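Local coordinates for protein acid phosphatase (PDB 2A6P) that removes phosphate from a broad range of phosphate monoesters, including fructose 1,6-bisphosphate, through a histidine phosphatase active site, with negligible phosphoglycerate mutase activity, at residues R12-R17 with G53-D58; P60-S65 with D146-S151; G94-L99 with G117-E122. All coordinates share one frame; numbering follows the deposited sequence.

How the contacts relate
Contacts 1 and 2 both reach the central sheet, in which strands 13-17 and 147-151 are neighbours, and their centres lie about 9 Å apart. They touch directly, with Leu14 N 2.7 Å from Val147 O, probably a hydrogen bond. Contact 3 is formed within the long excursion that contact 2 closes, on the other side of the chain's centre, about 26 Å from contact 2 and 31 Å from contact 1 between centres. Contacts 2 and 3 come near active-site residues. Between side chains, Val150 is about 6 Å from His18, the inferred phosphohistidine nucleophile, Ser65 about 3 Å from His152, the probable transition-state stabiliser, and Cys118 about 9 Å from Glu90, probably the proton donor and acceptor.

Contact 1. Residues R12-R17 with G53-D58; sequences RLLLLR and GELELD. With SO4 (sulfate ion), chain C.
Arg12, just before strand 13-17, reaches across to a loop with which its segment makes no backbone pairing: its guanidinium meets the carbonyl of Leu55. Residues 53-58 lead from helix 39-53 toward strand 61-64, and their nearest CA pair with 12-17, Arg12 and Leu57, is still 8.5 Å apart. A long, flexible side chain suits such a gap. A bend at chi3 (-61°) turns the end of Arg12 toward the loop, and NH2 then gives Leu55 O a hydrogen bond of 3.1 Å that is nearly straight at 170°. The oxygen lies almost in the guanidinium plane, at its edge, while the donor is tilted 25° from the plane of the carbonyl.

Beside this bond the contact is apolar. Leu14, whose side chain sets out toward the loop, brings CD1 to 3.7 Å from Leu55 CD1 and 3.6 Å from Leu57 CD2; it meets Leu57 tip to tip, whereas Leu55 slides past it in the opposite direction. Branched leucines suit this place: Leu14 also touches Ile183 and Leu148 on the two neighbouring strands, so the loop leucines pack against the sheet.

At the other end of the strand, extended Arg17 directly precedes His18 in the RHG motif of histidine phosphatases. It bonds a sulfate, probably from the crystallisation liquor, that Thr21 and Thr30 also hold, consistent with a phosphate pocket, although the position of Arg17 NH2 is less certain. Segment 12-17 thus has an arginine at each end, one on an anion and the other on a neutral carbonyl. The Arg12 bond is therefore a charge-assisted link, probably weaker than a salt bridge, and it works together with the leucine methyls beside it.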
ATOM      1  N   ARG A  12      10.556   2.982 -11.440  1.00 22.43           N
ATOM      2  CA  ARG A  12      10.022   2.777 -10.095  1.00 21.48           C
ATOM      3  C   ARG A  12      11.048   2.745  -8.964  1.00 19.17           C
ATOM      4  O   ARG A  12      12.218   2.434  -9.170  1.00 16.56           O
ATOM      5  CB  ARG A  12       9.253   1.452 -10.038  1.00 22.03           C
ATOM      6  CG  ARG A  12       8.073   1.324 -10.966  1.00 26.13           C
ATOM      7  CD  ARG A  12       7.672  -0.143 -11.103  1.00 27.36           C
ATOM      8  NE  ARG A  12       8.762  -0.938 -11.671  1.00 31.31           N
ATOM      9  CZ  ARG A  12       8.724  -2.254 -11.874  1.00 32.21           C
ATOM     10  NH1 ARG A  12       7.640  -2.956 -11.557  1.00 32.10           N
ATOM     11  NH2 ARG A  12       9.781  -2.869 -12.397  1.00 33.64           N
ATOM     12  N   LEU A  13      10.577   3.046  -7.757  1.00 18.52           N
ATOM     13  CA  LEU A  13      11.412   3.009  -6.555  1.00 17.05           C
ATOM     14  C   LEU A  13      10.891   1.842  -5.709  1.00 16.59           C
ATOM     15  O   LEU A  13       9.748   1.871  -5.251  1.00 16.96           O
ATOM     16  CB  LEU A  13      11.288   4.317  -5.761  1.00 15.78           C
ATOM     17  CG  LEU A  13      11.809   4.306  -4.313  1.00 14.29           C
ATOM     18  CD1 LEU A  13      13.300   3.968  -4.284  1.00 14.68           C
ATOM     19  CD2 LEU A  13      11.556   5.650  -3.667  1.00 14.73           C
ATOM     20  N   LEU A  14      11.699   0.805  -5.527  1.00 16.17           N
ATOM     21  CA  LEU A  14      11.244  -0.320  -4.719  1.00 17.02           C
ATOM     22  C   LEU A  14      11.972  -0.270  -3.388  1.00 17.40           C
ATOM     23  O   LEU A  14      13.112   0.187  -3.316  1.00 17.97           O
ATOM     24  CB  LEU A  14      11.541  -1.669  -5.386  1.00 17.06           C
ATOM     25  CG  LEU A  14      11.495  -1.958  -6.894  1.00 19.28           C
ATOM     26  CD1 LEU A  14      10.891  -3.343  -7.079  1.00 18.50           C
ATOM     27  CD2 LEU A  14      10.695  -0.932  -7.654  1.00 21.27           C
ATOM     28  N   LEU A  15      11.307  -0.721  -2.332  1.00 16.58           N
ATOM     29  CA  LEU A  15      11.919  -0.756  -1.013  1.00 15.94           C
ATOM     30  C   LEU A  15      11.758  -2.155  -0.457  1.00 15.83           C
ATOM     31  O   LEU A  15      10.689  -2.747  -0.564  1.00 17.62           O
ATOM     32  CB  LEU A  15      11.259   0.245  -0.062  1.00 16.29           C
ATOM     33  CG  LEU A  15      11.338   1.705  -0.501  1.00 18.20           C
ATOM     34  CD1 LEU A  15      10.183   2.036  -1.447  1.00 17.68           C
ATOM     35  CD2 LEU A  15      11.280   2.575   0.726  1.00 17.70           C
ATOM     36  N   LEU A  16      12.825  -2.685   0.129  1.00 14.07           N
ATOM     37  CA  LEU A  16      12.794  -4.023   0.713  1.00 13.61           C
ATOM     38  C   LEU A  16      13.247  -3.975   2.169  1.00 13.56           C
ATOM     39  O   LEU A  16      14.362  -3.507   2.459  1.00 12.34           O
ATOM     40  CB  LEU A  16      13.727  -4.963  -0.062  1.00 12.56           C
ATOM     41  CG  LEU A  16      13.961  -6.336   0.598  1.00 14.35           C
ATOM     42  CD1 LEU A  16      12.648  -7.122   0.622  1.00 12.15           C
ATOM     43  CD2 LEU A  16      15.042  -7.129  -0.136  1.00 12.06           C
ATOM     44  N   ARG A  17      12.395  -4.443   3.082  1.00 11.78           N
ATOM     45  CA  ARG A  17      12.773  -4.473   4.494  1.00 13.46           C
ATOM     46  C   ARG A  17      13.576  -5.758   4.713  1.00 14.30           C
ATOM     47  O   ARG A  17      13.293  -6.779   4.093  1.00 16.48           O
ATOM     48  CB  ARG A  17      11.539  -4.499   5.418  1.00 12.84           C
ATOM     49  CG  ARG A  17      11.923  -4.573   6.910  1.00 13.23           C
ATOM     50  CD  ARG A  17      10.715  -4.582   7.830  1.00 13.47           C
ATOM     51  NE  ARG A  17      11.102  -4.612   9.246  1.00 15.53           N
ATOM     52  CZ  ARG A  17      10.254  -4.857  10.245  1.00 15.56           C
ATOM     53  NH1 ARG A  17       8.976  -5.092   9.989  1.00 15.24           N
ATOM     54  NH2 ARG A  17      10.684  -4.896  11.497  1.00 13.85           N
ATOM     55  N   GLY A  53      12.905 -11.144  -8.644  1.00 37.58           N
ATOM     56  CA  GLY A  53      13.244 -11.694  -9.940  1.00 39.49           C
ATOM     57  C   GLY A  53      12.145 -11.579 -10.970  1.00 40.81           C
ATOM     58  O   GLY A  53      12.424 -11.350 -12.142  1.00 42.47           O
ATOM     59  N   GLU A  54      10.895 -11.729 -10.555  1.00 40.98           N
ATOM     60  CA  GLU A  54       9.805 -11.636 -11.513  1.00 41.99           C
ATOM     61  C   GLU A  54       9.155 -10.260 -11.567  1.00 42.09           C
ATOM     62  O   GLU A  54       8.036 -10.109 -12.064  1.00 41.94           O
ATOM     63  CB  GLU A  54       8.759 -12.717 -11.230  1.00 43.39           C
ATOM     64  CG  GLU A  54       8.200 -12.722  -9.825  1.00 45.57           C
ATOM     65  CD  GLU A  54       7.417 -13.989  -9.529  1.00 47.14           C
ATOM     66  OE1 GLU A  54       8.017 -15.081  -9.610  1.00 47.54           O
ATOM     67  OE2 GLU A  54       6.207 -13.894  -9.217  1.00 47.70           O
ATOM     68  N   LEU A  55       9.857  -9.253 -11.058  1.00 42.23           N
ATOM     69  CA  LEU A  55       9.340  -7.890 -11.089  1.00 42.43           C
ATOM     70  C   LEU A  55       9.870  -7.154 -12.321  1.00 42.94           C
ATOM     71  O   LEU A  55       9.529  -5.993 -12.560  1.00 42.87           O
ATOM     72  CB  LEU A  55       9.721  -7.133  -9.812  1.00 42.19           C
ATOM     73  CG  LEU A  55       8.907  -7.515  -8.574  1.00 43.12           C
ATOM     74  CD1 LEU A  55       9.360  -6.683  -7.391  1.00 44.43           C
ATOM     75  CD2 LEU A  55       7.428  -7.273  -8.836  1.00 44.42           C
ATOM     76  N   GLU A  56      10.697  -7.849 -13.102  1.00 43.20           N
ATOM     77  CA  GLU A  56      11.285  -7.291 -14.316  1.00 43.34           C
ATOM     78  C   GLU A  56      11.791  -5.875 -14.105  1.00 41.56           C
ATOM     79  O   GLU A  56      11.246  -4.919 -14.656  1.00 40.24           O
ATOM     80  CB  GLU A  56      10.265  -7.322 -15.463  1.00 46.35           C
ATOM     81  CG  GLU A  56       9.905  -8.741 -15.913  1.00 50.59           C
ATOM     82  CD  GLU A  56       9.059  -8.783 -17.178  1.00 53.71           C
ATOM     83  OE1 GLU A  56       9.530  -8.294 -18.238  1.00 53.01           O
ATOM     84  OE2 GLU A  56       7.929  -9.318 -17.107  1.00 54.65           O
ATOM     85  N   LEU A  57      12.844  -5.755 -13.300  1.00 40.01           N
ATOM     86  CA  LEU A  57      13.443  -4.462 -12.992  1.00 38.92           C
ATOM     87  C   LEU A  57      14.446  -4.029 -14.064  1.00 38.37           C
ATOM     88  O   LEU A  57      15.210  -4.841 -14.589  1.00 38.71           O
ATOM     89  CB  LEU A  57      14.122  -4.529 -11.624  1.00 38.20           C
ATOM     90  CG  LEU A  57      13.230  -5.076 -10.507  1.00 36.94           C
ATOM     91  CD1 LEU A  57      13.989  -5.043  -9.186  1.00 36.86           C
ATOM     92  CD2 LEU A  57      11.955  -4.249 -10.419  1.00 36.06           C
ATOM     93  N   ASP A  58      14.444  -2.736 -14.368  1.00 37.76           N
ATOM     94  CA  ASP A  58      15.325  -2.182 -15.381  1.00 37.89           C
ATOM     95  C   ASP A  58      16.692  -1.754 -14.845  1.00 36.98           C
ATOM     96  O   ASP A  58      16.821  -0.709 -14.204  1.00 35.66           O
ATOM     97  CB  ASP A  58      14.641  -0.986 -16.049  1.00 40.01           C
ATOM     98  CG  ASP A  58      15.379  -0.505 -17.272  1.00 42.12           C
ATOM     99  OD1 ASP A  58      15.511  -1.302 -18.220  1.00 46.81           O
ATOM    100  OD2 ASP A  58      15.829   0.659 -17.295  1.00 44.29           O
TER
HETATM  101  S   SO4 C 204      14.137  -4.924  13.481  1.00 41.53           S
HETATM  102  O1  SO4 C 204      13.034  -5.606  12.732  1.00 43.69           O
HETATM  103  O2  SO4 C 204      15.171  -6.021  13.860  1.00 44.06           O
HETATM  104  O3  SO4 C 204      14.808  -4.041  12.607  1.00 44.41           O
HETATM  105  O4  SO4 C 204      13.534  -4.531  14.726  1.00 46.25           O

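Contact 2. Residues P60-S65 with D146-S151; sequences PIVICS and DVLFVS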
ATOM      1  N   PRO A  60      18.527  -2.092 -12.325  1.00 30.41           N
ATOM      2  CA  PRO A  60      18.398  -1.556 -10.965  1.00 27.76           C
ATOM      3  C   PRO A  60      19.673  -1.129 -10.237  1.00 25.97           C
ATOM      4  O   PRO A  60      20.676  -1.853 -10.236  1.00 26.10           O
ATOM      5  CB  PRO A  60      17.724  -2.697 -10.200  1.00 27.71           C
ATOM      6  CG  PRO A  60      17.121  -3.539 -11.249  1.00 29.03           C
ATOM      7  CD  PRO A  60      18.098  -3.501 -12.353  1.00 29.36           C
ATOM      8  N   ILE A  61      19.631   0.047  -9.612  1.00 24.04           N
ATOM      9  CA  ILE A  61      20.761   0.491  -8.811  1.00 21.99           C
ATOM     10  C   ILE A  61      20.303   0.181  -7.383  1.00 21.03           C
ATOM     11  O   ILE A  61      19.251   0.654  -6.941  1.00 21.40           O
ATOM     12  CB  ILE A  61      21.062   2.005  -8.964  1.00 20.78           C
ATOM     13  CG1 ILE A  61      22.204   2.390  -8.011  1.00 20.43           C
ATOM     14  CG2 ILE A  61      19.818   2.818  -8.707  1.00 18.70           C
ATOM     15  CD1 ILE A  61      22.612   3.859  -8.078  1.00 22.95           C
ATOM     16  N   VAL A  62      21.078  -0.642  -6.683  1.00 19.73           N
ATOM     17  CA  VAL A  62      20.745  -1.054  -5.318  1.00 19.32           C
ATOM     18  C   VAL A  62      21.527  -0.316  -4.233  1.00 18.65           C
ATOM     19  O   VAL A  62      22.763  -0.377  -4.183  1.00 18.36           O
ATOM     20  CB  VAL A  62      20.972  -2.574  -5.139  1.00 18.97           C
ATOM     21  CG1 VAL A  62      20.575  -3.000  -3.738  1.00 19.59           C
ATOM     22  CG2 VAL A  62      20.175  -3.357  -6.200  1.00 19.33           C
ATOM     23  N   ILE A  63      20.786   0.380  -3.373  1.00 18.92           N
ATOM     24  CA  ILE A  63      21.342   1.137  -2.260  1.00 18.74           C
ATOM     25  C   ILE A  63      20.944   0.376  -0.997  1.00 19.47           C
ATOM     26  O   ILE A  63      19.771   0.018  -0.829  1.00 19.84           O
ATOM     27  CB  ILE A  63      20.770   2.574  -2.225  1.00 20.47           C
ATOM     28  CG1 ILE A  63      21.156   3.332  -3.501  1.00 21.58           C
ATOM     29  CG2 ILE A  63      21.354   3.340  -1.044  1.00 22.37           C
ATOM     30  CD1 ILE A  63      20.507   2.817  -4.755  1.00 24.25           C
ATOM     31  N   CYS A  64      21.903   0.143  -0.106  1.00 18.04           N
ATOM     32  CA  CYS A  64      21.646  -0.648   1.099  1.00 18.24           C
ATOM     33  C   CYS A  64      22.064   0.001   2.422  1.00 18.19           C
ATOM     34  O   CYS A  64      23.032   0.749   2.473  1.00 17.79           O
ATOM     35  CB  CYS A  64      22.361  -2.009   0.949  1.00 17.58           C
ATOM     36  SG  CYS A  64      22.004  -3.299   2.193  1.00 17.60           S
ATOM     37  N   SER A  65      21.326  -0.299   3.489  1.00 18.62           N
ATOM     38  CA  SER A  65      21.644   0.221   4.816  1.00 18.78           C
ATOM     39  C   SER A  65      22.911  -0.508   5.313  1.00 18.92           C
ATOM     40  O   SER A  65      23.125  -1.699   5.019  1.00 18.84           O
ATOM     41  CB  SER A  65      20.487  -0.035   5.776  1.00 20.13           C
ATOM     42  OG  SER A  65      20.908   0.159   7.115  1.00 21.64           O
ATOM     43  N   ASP A 146      15.614   1.763 -12.695  1.00 26.16           N
ATOM     44  CA  ASP A 146      14.809   1.518 -11.501  1.00 24.16           C
ATOM     45  C   ASP A 146      15.724   1.586 -10.278  1.00 23.25           C
ATOM     46  O   ASP A 146      16.925   1.313 -10.381  1.00 23.83           O
ATOM     47  CB  ASP A 146      14.138   0.138 -11.555  1.00 22.15           C
ATOM     48  CG  ASP A 146      12.948   0.097 -12.512  1.00 23.50           C
ATOM     49  OD1 ASP A 146      12.256   1.128 -12.662  1.00 22.81           O
ATOM     50  OD2 ASP A 146      12.693  -0.975 -13.102  1.00 24.49           O
ATOM     51  N   VAL A 147      15.155   1.948  -9.127  1.00 21.84           N
ATOM     52  CA  VAL A 147      15.913   2.064  -7.870  1.00 20.03           C
ATOM     53  C   VAL A 147      15.401   1.118  -6.773  1.00 20.63           C
ATOM     54  O   VAL A 147      14.194   0.982  -6.578  1.00 20.59           O
ATOM     55  CB  VAL A 147      15.859   3.526  -7.324  1.00 18.18           C
ATOM     56  CG1 VAL A 147      16.530   3.608  -5.959  1.00 17.01           C
ATOM     57  CG2 VAL A 147      16.540   4.474  -8.309  1.00 18.16           C
ATOM     58  N   LEU A 148      16.324   0.470  -6.062  1.00 21.29           N
ATOM     59  CA  LEU A 148      15.959  -0.444  -4.980  1.00 21.40           C
ATOM     60  C   LEU A 148      16.664  -0.119  -3.659  1.00 21.03           C
ATOM     61  O   LEU A 148      17.895  -0.136  -3.576  1.00 18.82           O
ATOM     62  CB  LEU A 148      16.264  -1.898  -5.374  1.00 22.08           C
ATOM     63  CG  LEU A 148      16.114  -2.956  -4.265  1.00 24.51           C
ATOM     64  CD1 LEU A 148      14.704  -2.958  -3.727  1.00 24.23           C
ATOM     65  CD2 LEU A 148      16.460  -4.327  -4.807  1.00 26.03           C
ATOM     66  N   PHE A 149      15.875   0.183  -2.633  1.00 19.49           N
ATOM     67  CA  PHE A 149      16.421   0.479  -1.317  1.00 17.28           C
ATOM     68  C   PHE A 149      16.250  -0.749  -0.448  1.00 17.68           C
ATOM     69  O   PHE A 149      15.135  -1.272  -0.336  1.00 18.30           O
ATOM     70  CB  PHE A 149      15.653   1.617  -0.618  1.00 15.95           C
ATOM     71  CG  PHE A 149      15.902   3.002  -1.172  1.00 12.13           C
ATOM     72  CD1 PHE A 149      16.934   3.257  -2.073  1.00 12.13           C
ATOM     73  CD2 PHE A 149      15.119   4.071  -0.734  1.00 12.00           C
ATOM     74  CE1 PHE A 149      17.185   4.567  -2.531  1.00 11.23           C
ATOM     75  CE2 PHE A 149      15.359   5.376  -1.180  1.00 11.69           C
ATOM     76  CZ  PHE A 149      16.396   5.626  -2.083  1.00 10.40           C
ATOM     77  N   VAL A 150      17.334  -1.220   0.165  1.00 17.42           N
ATOM     78  CA  VAL A 150      17.236  -2.349   1.096  1.00 15.40           C
ATOM     79  C   VAL A 150      17.433  -1.623   2.427  1.00 16.49           C
ATOM     80  O   VAL A 150      18.538  -1.169   2.734  1.00 14.99           O
ATOM     81  CB  VAL A 150      18.343  -3.367   0.868  1.00 14.75           C
ATOM     82  CG1 VAL A 150      18.225  -4.517   1.895  1.00 12.68           C
ATOM     83  CG2 VAL A 150      18.261  -3.881  -0.567  1.00 13.16           C
ATOM     84  N   SER A 151      16.357  -1.501   3.203  1.00 15.12           N
ATOM     85  CA  SER A 151      16.402  -0.727   4.438  1.00 13.99           C
ATOM     86  C   SER A 151      15.612  -1.317   5.618  1.00 13.16           C
ATOM     87  O   SER A 151      15.529  -2.539   5.763  1.00 12.56           O
ATOM     88  CB  SER A 151      15.928   0.704   4.094  1.00 12.59           C
ATOM     89  OG  SER A 151      15.912   1.588   5.200  1.00 13.64           O
TER
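Val62 and Leu148 form one rung of a parallel beta ladder in the central sheet of the histidine phosphatase fold, where strands 61-64 and 147-151 run side by side, their directions 19° apart. Backbone bonds hold the register. From segment 60-65, Ile61, Ile63 and Ser65 donate their N-H groups to the carbonyls of Asp146, Leu148 and Val150; in return Leu148 N reaches Ile61 O, and Val150 N reaches Ile63 O at 2.9 Å. Weaker CA-H...O contacts accompany them, as between Phe149 CA and Ile63 O at 3.4 Å.

Apolar contacts fill both faces, and beta-branched residues suit these extended backbones. Ile61 and Val147 lie alongside each other, their CG2 methyls 3.7 Å apart, on the face that helix 124-141 covers. Phe149 brings CD1 to 3.9 Å from Ile63 CB, its ring also packing on Ala134 and Ala138. On the other face Val62 CG1 approaches Val150 CG2 at 4.0 Å.

Polar side chains occupy the ends. Asp146 accepts from Asp58 N and Arg12 N, while Ser151 OG is bonded to Leu88 O. Near the catalytic end, Cys64, with SG anti to its own N (chi1 -171°), rests that sulfur 3.9 Å from Val150 CB.

Contact 3. Residues G94-L99 with G117-E122; sequences GSYEGL and GCPAGE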
ATOM      1  N   GLY A  94      17.809   6.095  20.027  1.00 20.65           N
ATOM      2  CA  GLY A  94      18.384   6.631  21.250  1.00 21.55           C
ATOM      3  C   GLY A  94      18.046   5.851  22.513  1.00 22.30           C
ATOM      4  O   GLY A  94      18.301   4.653  22.602  1.00 22.22           O
ATOM      5  N   SER A  95      17.445   6.526  23.484  1.00 22.94           N
ATOM      6  CA  SER A  95      17.099   5.909  24.763  1.00 25.47           C
ATOM      7  C   SER A  95      16.155   4.711  24.657  1.00 25.67           C
ATOM      8  O   SER A  95      16.179   3.816  25.505  1.00 25.51           O
ATOM      9  CB  SER A  95      16.453   6.953  25.687  1.00 27.41           C
ATOM     10  OG  SER A  95      17.206   8.155  25.744  1.00 32.69           O
ATOM     11  N   TYR A  96      15.318   4.699  23.624  1.00 24.97           N
ATOM     12  CA  TYR A  96      14.344   3.630  23.441  1.00 24.36           C
ATOM     13  C   TYR A  96      14.874   2.360  22.768  1.00 24.16           C
ATOM     14  O   TYR A  96      14.165   1.358  22.653  1.00 25.08           O
ATOM     15  CB  TYR A  96      13.145   4.181  22.668  1.00 26.16           C
ATOM     16  CG  TYR A  96      12.332   5.212  23.429  1.00 26.86           C
ATOM     17  CD1 TYR A  96      11.315   5.925  22.794  1.00 26.71           C
ATOM     18  CD2 TYR A  96      12.556   5.459  24.784  1.00 28.58           C
ATOM     19  CE1 TYR A  96      10.543   6.854  23.478  1.00 26.45           C
ATOM     20  CE2 TYR A  96      11.783   6.397  25.486  1.00 27.91           C
ATOM     21  CZ  TYR A  96      10.778   7.089  24.823  1.00 27.94           C
ATOM     22  OH  TYR A  96      10.004   8.014  25.497  1.00 28.80           O
ATOM     23  N   GLU A  97      16.117   2.397  22.323  1.00 24.01           N
ATOM     24  CA  GLU A  97      16.719   1.229  21.694  1.00 24.99           C
ATOM     25  C   GLU A  97      16.424  -0.015  22.543  1.00 23.45           C
ATOM     26  O   GLU A  97      16.637  -0.021  23.751  1.00 23.37           O
ATOM     27  CB  GLU A  97      18.234   1.434  21.591  1.00 26.38           C
ATOM     28  CG  GLU A  97      19.007   0.304  20.926  1.00 30.29           C
ATOM     29  CD  GLU A  97      18.845   0.306  19.423  1.00 31.31           C
ATOM     30  OE1 GLU A  97      18.488   1.374  18.881  1.00 30.58           O
ATOM     31  OE2 GLU A  97      19.089  -0.745  18.785  1.00 33.34           O
ATOM     32  N   GLY A  98      15.910  -1.060  21.913  1.00 22.42           N
ATOM     33  CA  GLY A  98      15.630  -2.280  22.644  1.00 22.33           C
ATOM     34  C   GLY A  98      14.249  -2.377  23.267  1.00 22.59           C
ATOM     35  O   GLY A  98      13.818  -3.473  23.601  1.00 22.28           O
ATOM     36  N   LEU A  99      13.551  -1.253  23.422  1.00 22.21           N
ATOM     37  CA  LEU A  99      12.216  -1.259  24.035  1.00 21.30           C
ATOM     38  C   LEU A  99      11.094  -1.562  23.050  1.00 20.66           C
ATOM     39  O   LEU A  99      11.188  -1.247  21.864  1.00 20.05           O
ATOM     40  CB  LEU A  99      11.916   0.095  24.701  1.00 21.97           C
ATOM     41  CG  LEU A  99      12.767   0.555  25.888  1.00 23.21           C
ATOM     42  CD1 LEU A  99      12.272   1.913  26.355  1.00 24.96           C
ATOM     43  CD2 LEU A  99      12.670  -0.452  27.031  1.00 23.67           C
ATOM     44  N   GLY A 117       9.091  10.847  18.199  1.00 28.26           N
ATOM     45  CA  GLY A 117      10.514  10.742  17.955  1.00 28.13           C
ATOM     46  C   GLY A 117      11.114   9.975  19.127  1.00 27.95           C
ATOM     47  O   GLY A 117      10.377   9.407  19.946  1.00 26.40           O
ATOM     48  N   CYS A 118      12.441   9.970  19.235  1.00 27.31           N
ATOM     49  CA  CYS A 118      13.099   9.233  20.308  1.00 26.64           C
ATOM     50  C   CYS A 118      14.077  10.085  21.111  1.00 26.69           C
ATOM     51  O   CYS A 118      14.901  10.802  20.546  1.00 25.21           O
ATOM     52  CB  CYS A 118      13.841   8.028  19.724  1.00 26.24           C
ATOM     53  SG  CYS A 118      12.821   6.971  18.666  1.00 26.00           S
ATOM     54  N   PRO A 119      13.995  10.011  22.450  1.00 26.78           N
ATOM     55  CA  PRO A 119      14.897  10.789  23.303  1.00 26.47           C
ATOM     56  C   PRO A 119      16.346  10.299  23.193  1.00 26.03           C
ATOM     57  O   PRO A 119      16.631   9.107  23.389  1.00 25.44           O
ATOM     58  CB  PRO A 119      14.298  10.600  24.694  1.00 26.46           C
ATOM     59  CG  PRO A 119      13.657   9.248  24.612  1.00 26.83           C
ATOM     60  CD  PRO A 119      13.011   9.266  23.260  1.00 26.45           C
ATOM     61  N   ALA A 120      17.248  11.228  22.863  1.00 25.98           N
ATOM     62  CA  ALA A 120      18.674  10.941  22.694  1.00 26.02           C
ATOM     63  C   ALA A 120      18.936  10.267  21.350  1.00 26.27           C
ATOM     64  O   ALA A 120      19.998   9.671  21.149  1.00 27.37           O
ATOM     65  CB  ALA A 120      19.186  10.047  23.837  1.00 25.72           C
ATOM     66  N   GLY A 121      17.958  10.355  20.448  1.00 25.89           N
ATOM     67  CA  GLY A 121      18.075   9.768  19.123  1.00 25.19           C
ATOM     68  C   GLY A 121      17.591  10.748  18.064  1.00 25.45           C
ATOM     69  O   GLY A 121      17.743  11.958  18.232  1.00 24.51           O
ATOM     70  N   GLU A 122      17.005  10.242  16.978  1.00 24.07           N
ATOM     71  CA  GLU A 122      16.515  11.117  15.913  1.00 23.36           C
ATOM     72  C   GLU A 122      15.123  11.659  16.176  1.00 23.34           C
ATOM     73  O   GLU A 122      14.247  10.952  16.677  1.00 22.26           O
ATOM     74  CB  GLU A 122      16.502  10.400  14.557  1.00 22.16           C
ATOM     75  CG  GLU A 122      17.866  10.163  13.955  1.00 21.18           C
ATOM     76  CD  GLU A 122      17.793   9.555  12.571  1.00 20.62           C
ATOM     77  OE1 GLU A 122      17.800  10.318  11.583  1.00 22.26           O
ATOM     78  OE2 GLU A 122      17.716   8.315  12.471  1.00 20.66           O
TER
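Pro119 O is gripped twice by Ser95, by its backbone N at 2.7 Å and by its OG at 2.6 Å. The acceptor belongs to a type II beta turn, Cys118 to Gly121, which faces segment 94-99 of the histidine phosphatase domain, a loop with a short 3-10 turn at Ser95 and Tyr96. The N-H approaches almost straight, at 168°, whereas OG comes from above the carbonyl plane. Serine suits the place because its short side chain sets OG beside its own backbone N (chi1 -49°), which brings both donors to one oxygen.

Proline fits the second position of the turn, where its phi is already restricted, and its ring lies over a face of Tyr96. Pro119 CD sits 3.5 Å from the centroid of the Tyr96 ring in a CH-pi contact. The tyrosine is held from elsewhere as well: its OH bonds Glu108, and Trp111 meets its ring edge-to-face.

Glycine suits position 94 because phi is positive and because a CB here would collide with Pro119 O, Ala120 C and Gly121 N. A second type II turn, Tyr96 to Leu99, has Gly98 at its third position, with positive phi. At the outer edge of the contact, the Ala120 CB methyl lies 3.3 Å from Ser95 OG.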